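Local structure of gamma-glutamyltranspeptidase (Ggt) (Helicobacter pylori 26695, 5BPK) at residues Val37-Ser42 with Ile50-Leu55; Gly80-Gly85 with Gly138-Met143. The protein probably transfers or hydrolyses the gamma-glutamyl group of glutathione and related compounds, as an Ntn-hydrolase whose mature form pairs two chains. All coordinates share one frame; numbering follows the deposited sequence.

Contact 1: residues Val37-Ser42 with Ile50-Leu55; sequences VGLALS and IGQKVL
Gln52 reaches from helix 45-56 to the edge of strand 38-41. Its CB and CG leave the helix with CG anti to the backbone N (chi1 -165°), and a bend at chi2 then brings the amide, whose CD lies 3.8 Å from Gly38 O, up against the strand. NE2 donates to Gly38 O at 3.0 Å, almost straight at 175° and in the plane of its own amide, although it meets that carbonyl from above its plane. OE1 accepts from Ala40 N, also at 3.0 Å, and from a water that donates in turn to Ala40 O.

Helix 45-56 follows this strand and packs back on it nearly antiparallel (157°, segment axes 7.1 Å apart), a consecutive beta-alpha unit. Leu55 CD1 rests on the backbone of Leu39, 3.7 Å from its C, while Val37 CG2 meets Leu55 CB at 3.9 Å. Ala40 CB settles on Gly51 C at 3.6 Å, where the helix presents no side chain. On its other side the strand pairs with an antiparallel strand of the second chain. Two bonds thus fix the rotation of one amide, which with one water satisfies Gly38 O, Ala40 N and Ala40 O along this edge.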
ATOM      1  N   VAL A  37      -6.464  12.316  22.395  1.00 17.18           N
ATOM      2  CA  VAL A  37      -5.097  12.086  21.902  1.00 14.91           C
ATOM      3  C   VAL A  37      -5.010  11.699  20.426  1.00 13.67           C
ATOM      4  O   VAL A  37      -3.920  11.603  19.874  1.00 14.45           O
ATOM      5  CB  VAL A  37      -4.363  11.003  22.740  1.00 13.53           C
ATOM      6  CG1 VAL A  37      -4.264  11.461  24.207  1.00 15.30           C
ATOM      7  CG2 VAL A  37      -5.056   9.643  22.622  1.00 16.11           C
ATOM      8  N   GLY A  38      -6.148  11.490  19.781  1.00 13.94           N
ATOM      9  CA  GLY A  38      -6.158  11.099  18.379  1.00 13.24           C
ATOM     10  C   GLY A  38      -6.423   9.616  18.190  1.00 12.34           C
ATOM     11  O   GLY A  38      -6.937   8.950  19.090  1.00 12.61           O
ATOM     12  N   LEU A  39      -6.101   9.108  17.002  1.00 12.37           N
ATOM     13  CA  LEU A  39      -6.335   7.702  16.658  1.00 10.89           C
ATOM     14  C   LEU A  39      -5.150   7.112  15.917  1.00 10.56           C
ATOM     15  O   LEU A  39      -4.489   7.792  15.120  1.00 11.37           O
ATOM     16  CB  LEU A  39      -7.593   7.538  15.792  1.00 10.97           C
ATOM     17  CG  LEU A  39      -8.941   7.741  16.484  1.00 11.01           C
ATOM     18  CD1 LEU A  39     -10.085   7.735  15.473  1.00 12.46           C
ATOM     19  CD2 LEU A  39      -9.161   6.690  17.550  1.00 12.59           C
ATOM     20  N   ALA A  40      -4.906   5.835  16.180  1.00 12.39           N
ATOM     21  CA  ALA A  40      -3.912   5.037  15.464  1.00 13.22           C
ATOM     22  C   ALA A  40      -4.622   3.761  15.011  1.00 13.74           C
ATOM     23  O   ALA A  40      -4.963   2.910  15.838  1.00 14.80           O
ATOM     24  CB  ALA A  40      -2.739   4.722  16.377  1.00 12.76           C
ATOM     25  N   LEU A  41      -4.870   3.641  13.713  1.00 12.84           N
ATOM     26  CA  LEU A  41      -5.678   2.541  13.181  1.00 13.21           C
ATOM     27  C   LEU A  41      -4.920   1.689  12.177  1.00 11.58           C
ATOM     28  O   LEU A  41      -4.348   2.208  11.214  1.00 12.25           O
ATOM     29  CB  LEU A  41      -6.939   3.090  12.510  1.00 13.04           C
ATOM     30  CG  LEU A  41      -7.938   3.880  13.352  1.00 18.69           C
ATOM     31  CD1 LEU A  41      -9.067   4.368  12.458  1.00 22.43           C
ATOM     32  CD2 LEU A  41      -8.464   3.019  14.477  1.00 22.21           C
ATOM     33  N   SER A  42      -4.938   0.386  12.420  1.00 10.57           N
ATOM     34  CA  SER A  42      -4.321  -0.606  11.554  1.00 12.01           C
ATOM     35  C   SER A  42      -5.285  -1.775  11.364  1.00 11.91           C
ATOM     36  O   SER A  42      -6.347  -1.824  11.983  1.00 13.42           O
ATOM     37  CB  SER A  42      -3.013  -1.110  12.171  1.00 12.13           C
ATOM     38  OG  SER A  42      -3.246  -2.140  13.127  1.00 11.95           O
ATOM     39  N   ILE A  50      -1.324  -0.972  20.349  1.00 13.62           N
ATOM     40  CA  ILE A  50       0.045  -0.525  20.618  1.00 13.11           C
ATOM     41  C   ILE A  50       0.213   0.938  20.170  1.00 13.61           C
ATOM     42  O   ILE A  50       0.719   1.773  20.927  1.00 15.23           O
ATOM     43  CB  ILE A  50       1.084  -1.465  19.946  1.00 11.56           C
ATOM     44  CG1 ILE A  50       1.224  -2.766  20.744  1.00 12.33           C
ATOM     45  CG2 ILE A  50       2.435  -0.789  19.823  1.00 12.10           C
ATOM     46  CD1 ILE A  50       1.913  -3.886  19.968  1.00 13.72           C
ATOM     47  N   GLY A  51      -0.234   1.253  18.952  1.00 12.14           N
ATOM     48  CA  GLY A  51      -0.171   2.629  18.449  1.00 12.89           C
ATOM     49  C   GLY A  51      -0.981   3.601  19.298  1.00 13.14           C
ATOM     50  O   GLY A  51      -0.542   4.711  19.593  1.00 13.71           O
ATOM     51  N   GLN A  52      -2.173   3.171  19.698  1.00 12.27           N
ATOM     52  CA  GLN A  52      -3.061   4.009  20.505  1.00 13.05           C
ATOM     53  C   GLN A  52      -2.455   4.291  21.887  1.00 13.29           C
ATOM     54  O   GLN A  52      -2.569   5.410  22.400  1.00 13.64           O
ATOM     55  CB  GLN A  52      -4.443   3.353  20.648  1.00 13.86           C
ATOM     56  CG  GLN A  52      -5.518   4.314  21.167  1.00 12.56           C
ATOM     57  CD  GLN A  52      -5.875   5.421  20.183  1.00 12.43           C
ATOM     58  OE1 GLN A  52      -5.893   5.215  18.963  1.00 13.50           O
ATOM     59  NE2 GLN A  52      -6.168   6.603  20.710  1.00 13.02           N
ATOM     60  N   LYS A  53      -1.817   3.285  22.484  1.00 13.22           N
ATOM     61  CA  LYS A  53      -1.140   3.447  23.767  1.00 14.41           C
ATOM     62  C   LYS A  53       0.006   4.452  23.653  1.00 13.84           C
ATOM     63  O   LYS A  53       0.204   5.255  24.561  1.00 15.31           O
ATOM     64  CB  LYS A  53      -0.646   2.095  24.295  1.00 15.58           C
ATOM     65  CG  LYS A  53       0.033   2.159  25.650  1.00 20.00           C
ATOM     66  CD  LYS A  53       0.153   0.769  26.264  1.00 26.82           C
ATOM     67  N   VAL A  54       0.741   4.442  22.535  1.00 13.64           N
ATOM     68  CA  VAL A  54       1.775   5.461  22.304  1.00 13.09           C
ATOM     69  C   VAL A  54       1.190   6.880  22.347  1.00 13.48           C
ATOM     70  O   VAL A  54       1.739   7.759  23.016  1.00 14.67           O
ATOM     71  CB  VAL A  54       2.570   5.226  20.997  1.00 13.63           C
ATOM     72  CG1 VAL A  54       3.464   6.427  20.686  1.00 12.48           C
ATOM     73  CG2 VAL A  54       3.406   3.943  21.106  1.00 16.29           C
ATOM     74  N   LEU A  55       0.065   7.094  21.674  1.00 12.21           N
ATOM     75  CA  LEU A  55      -0.629   8.382  21.754  1.00 12.51           C
ATOM     76  C   LEU A  55      -1.085   8.701  23.188  1.00 14.13           C
ATOM     77  O   LEU A  55      -0.919   9.836  23.656  1.00 15.40           O
ATOM     78  CB  LEU A  55      -1.825   8.435  20.808  1.00 12.94           C
ATOM     79  CG  LEU A  55      -1.540   8.300  19.317  1.00 11.76           C
ATOM     80  CD1 LEU A  55      -2.847   8.293  18.536  1.00 13.81           C
ATOM     81  CD2 LEU A  55      -0.595   9.402  18.814  1.00 15.77           C
TER
HETATM   82  O   HOH W   1      -6.766   2.697  17.920  1.00 18.02           O

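Contact 2: residues Gly80-Gly85 with Gly138-Met143; sequences GNIGGG and GTVAGM
One carbonyl, Gly84 O, receives two successive backbone N-H groups from the start of helix 139-150: Gly138 N at 2.8 Å and Thr139 N at 3.1 Å. These amides precede the first turn's own bonding, so the loop 80-85 provides an acceptor at the N-terminal end of the helix. The helix dipole would tend to strengthen this forked arrangement.

A second shared acceptor lies close by. Asn81 has CG between its backbone N and carbonyl carbon (chi1 67°), which turns OD1 inward over the loop. OD1 accepts a hydrogen bond from the hydroxyl of Thr139 (OG1 to OD1 2.8 Å), with the donor tilted 20° from the carbonyl plane, and also accepts from Gly84 N at 2.9 Å, this time from well above that plane. The latter bond closes an Asx motif, so the residue that shapes the turn also ties it to the helix. The other branch of Thr139, CG2, leans 3.2 Å from Asn81 O, a buried carbonyl with no hydrogen-bonding partner in the model.

Farther along, Ile82 and Val140 lie side by side and point the same way, with Val140 CG2 3.8 Å from Ile82 CB. Between the backbones sits a water that donates to Ile82 O at 2.7 Å and accepts from Val140 N.

The glycine-rich loop joins helix 61-75 to strand 85-91, an outermost strand within this chain whose sheet continues into the second chain from Gly85. Phe231 of helix 229-232 packs on both Ile82 and Val140, helix 214-226 adds Leu216 and Ile223, and Asn38 of the second chain donates to Gly83 O.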
ATOM      1  N   GLY A  80       2.309  -7.019   7.047  1.00 11.04           N
ATOM      2  CA  GLY A  80       3.242  -6.364   7.962  1.00 10.53           C
ATOM      3  C   GLY A  80       4.590  -7.064   7.881  1.00  8.72           C
ATOM      4  O   GLY A  80       4.654  -8.278   7.647  1.00 12.81           O
ATOM      5  N   ASN A  81       5.671  -6.315   8.038  1.00  9.83           N
ATOM      6  CA  ASN A  81       6.990  -6.826   7.685  1.00  9.77           C
ATOM      7  C   ASN A  81       8.154  -5.992   8.171  1.00 10.42           C
ATOM      8  O   ASN A  81       8.012  -4.784   8.432  1.00 10.72           O
ATOM      9  CB  ASN A  81       7.112  -6.894   6.158  1.00 10.86           C
ATOM     10  CG  ASN A  81       7.113  -5.518   5.518  1.00  8.36           C
ATOM     11  OD1 ASN A  81       8.185  -4.915   5.334  1.00 10.01           O
ATOM     12  ND2 ASN A  81       5.910  -4.991   5.205  1.00 10.97           N
ATOM     13  N   ILE A  82       9.314  -6.650   8.239  1.00 11.45           N
ATOM     14  CA  ILE A  82      10.610  -5.977   8.127  1.00 11.29           C
ATOM     15  C   ILE A  82      11.367  -6.360   6.841  1.00 12.05           C
ATOM     16  O   ILE A  82      12.391  -5.767   6.530  1.00 12.21           O
ATOM     17  CB  ILE A  82      11.511  -6.213   9.368  1.00 11.73           C
ATOM     18  CG1 ILE A  82      11.829  -7.699   9.583  1.00 11.70           C
ATOM     19  CG2 ILE A  82      10.844  -5.643  10.610  1.00 13.34           C
ATOM     20  CD1 ILE A  82      12.870  -7.938  10.660  1.00 11.80           C
ATOM     21  N   GLY A  83      10.868  -7.354   6.096  1.00 11.11           N
ATOM     22  CA  GLY A  83      11.522  -7.796   4.851  1.00 10.53           C
ATOM     23  C   GLY A  83      11.049  -7.161   3.558  1.00  9.34           C
ATOM     24  O   GLY A  83      11.431  -7.616   2.473  1.00 11.29           O
ATOM     25  N   GLY A  84      10.234  -6.111   3.665  1.00 10.02           N
ATOM     26  CA  GLY A  84       9.664  -5.425   2.501  1.00 10.87           C
ATOM     27  C   GLY A  84       9.953  -3.930   2.516  1.00 10.86           C
ATOM     28  O   GLY A  84      11.052  -3.503   2.839  1.00 10.76           O
ATOM     29  N   GLY A  85       8.951  -3.127   2.180  1.00 10.28           N
ATOM     30  CA  GLY A  85       9.128  -1.684   2.065  1.00 11.15           C
ATOM     31  C   GLY A  85       7.794  -1.001   1.866  1.00  9.70           C
ATOM     32  O   GLY A  85       6.725  -1.644   1.882  1.00 10.42           O
ATOM     33  N   GLY A 138      13.406  -2.040   2.614  1.00  9.50           N
ATOM     34  CA  GLY A 138      13.447  -0.658   3.073  1.00 10.43           C
ATOM     35  C   GLY A 138      12.743  -0.355   4.378  1.00 10.24           C
ATOM     36  O   GLY A 138      12.958   0.713   4.939  1.00 11.11           O
ATOM     37  N   THR A 139      11.885  -1.266   4.861  1.00 10.93           N
ATOM     38  CA  THR A 139      11.048  -0.969   6.035  1.00 10.35           C
ATOM     39  C   THR A 139      11.814  -0.512   7.268  1.00 10.23           C
ATOM     40  O   THR A 139      11.437   0.475   7.879  1.00 10.77           O
ATOM     41  CB  THR A 139      10.158  -2.152   6.385  1.00  9.26           C
ATOM     42  OG1 THR A 139       9.243  -2.339   5.299  1.00  9.66           O
ATOM     43  CG2 THR A 139       9.390  -1.948   7.707  1.00 11.42           C
ATOM     44  N   VAL A 140      12.874  -1.224   7.641  1.00 11.13           N
ATOM     45  CA  VAL A 140      13.583  -0.869   8.867  1.00 10.55           C
ATOM     46  C   VAL A 140      14.215   0.529   8.744  1.00  9.96           C
ATOM     47  O   VAL A 140      14.149   1.355   9.681  1.00 11.86           O
ATOM     48  CB  VAL A 140      14.635  -1.922   9.241  1.00  9.92           C
ATOM     49  CG1 VAL A 140      15.474  -1.443  10.409  1.00 13.20           C
ATOM     50  CG2 VAL A 140      13.936  -3.265   9.580  1.00 13.92           C
ATOM     51  N   ALA A 141      14.784   0.802   7.575  1.00 11.19           N
ATOM     52  CA  ALA A 141      15.349   2.117   7.282  1.00 10.59           C
ATOM     53  C   ALA A 141      14.274   3.212   7.313  1.00  9.83           C
ATOM     54  O   ALA A 141      14.528   4.328   7.782  1.00 12.20           O
ATOM     55  CB  ALA A 141      16.069   2.093   5.946  1.00 12.53           C
ATOM     56  N   GLY A 142      13.081   2.886   6.815  1.00  9.85           N
ATOM     57  CA  GLY A 142      11.974   3.827   6.801  1.00 11.12           C
ATOM     58  C   GLY A 142      11.491   4.157   8.198  1.00 10.98           C
ATOM     59  O   GLY A 142      11.258   5.331   8.520  1.00 12.13           O
ATOM     60  N   MET A 143      11.325   3.128   9.032  1.00 10.85           N
ATOM     61  CA  MET A 143      10.897   3.352  10.414  1.00 12.14           C
ATOM     62  C   MET A 143      11.884   4.245  11.145  1.00 13.71           C
ATOM     63  O   MET A 143      11.479   5.202  11.814  1.00 13.85           O
ATOM     64  CB  MET A 143      10.737   2.034  11.181  1.00 12.77           C
ATOM     65  CG  MET A 143       9.627   1.114  10.674  1.00 13.08           C
ATOM     66  SD  MET A 143       7.966   1.817  10.639  1.00 13.95           S
ATOM     67  CE  MET A 143       7.730   2.031   8.888  1.00 17.22           C
TER
HETATM   68  O   HOH W   2      13.864  -3.516   6.201  1.00 12.39           O

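Contact 1 closes before contact 2 opens along the chain, and the two do not touch: their centres are 20 Å apart and their nearest atoms about 9 Å. Helix 61-75 bridges the interval, packing through Ile68 on Ala40 of contact 1 and through Phe70 and Ala73 on Met143 and Ile82 of contact 2. The second chain borders both, extending a sheet at each. They differ in depth, contact 1 being centred 20 Å from the middle of the chain and contact 2 only 9 Å. Contact 2 is also near the pocket, with Gly85 about 9 Å from the bound amino(dihydro-oxazolyl)acetic acid, probably derived from acivicin, too far to touch it.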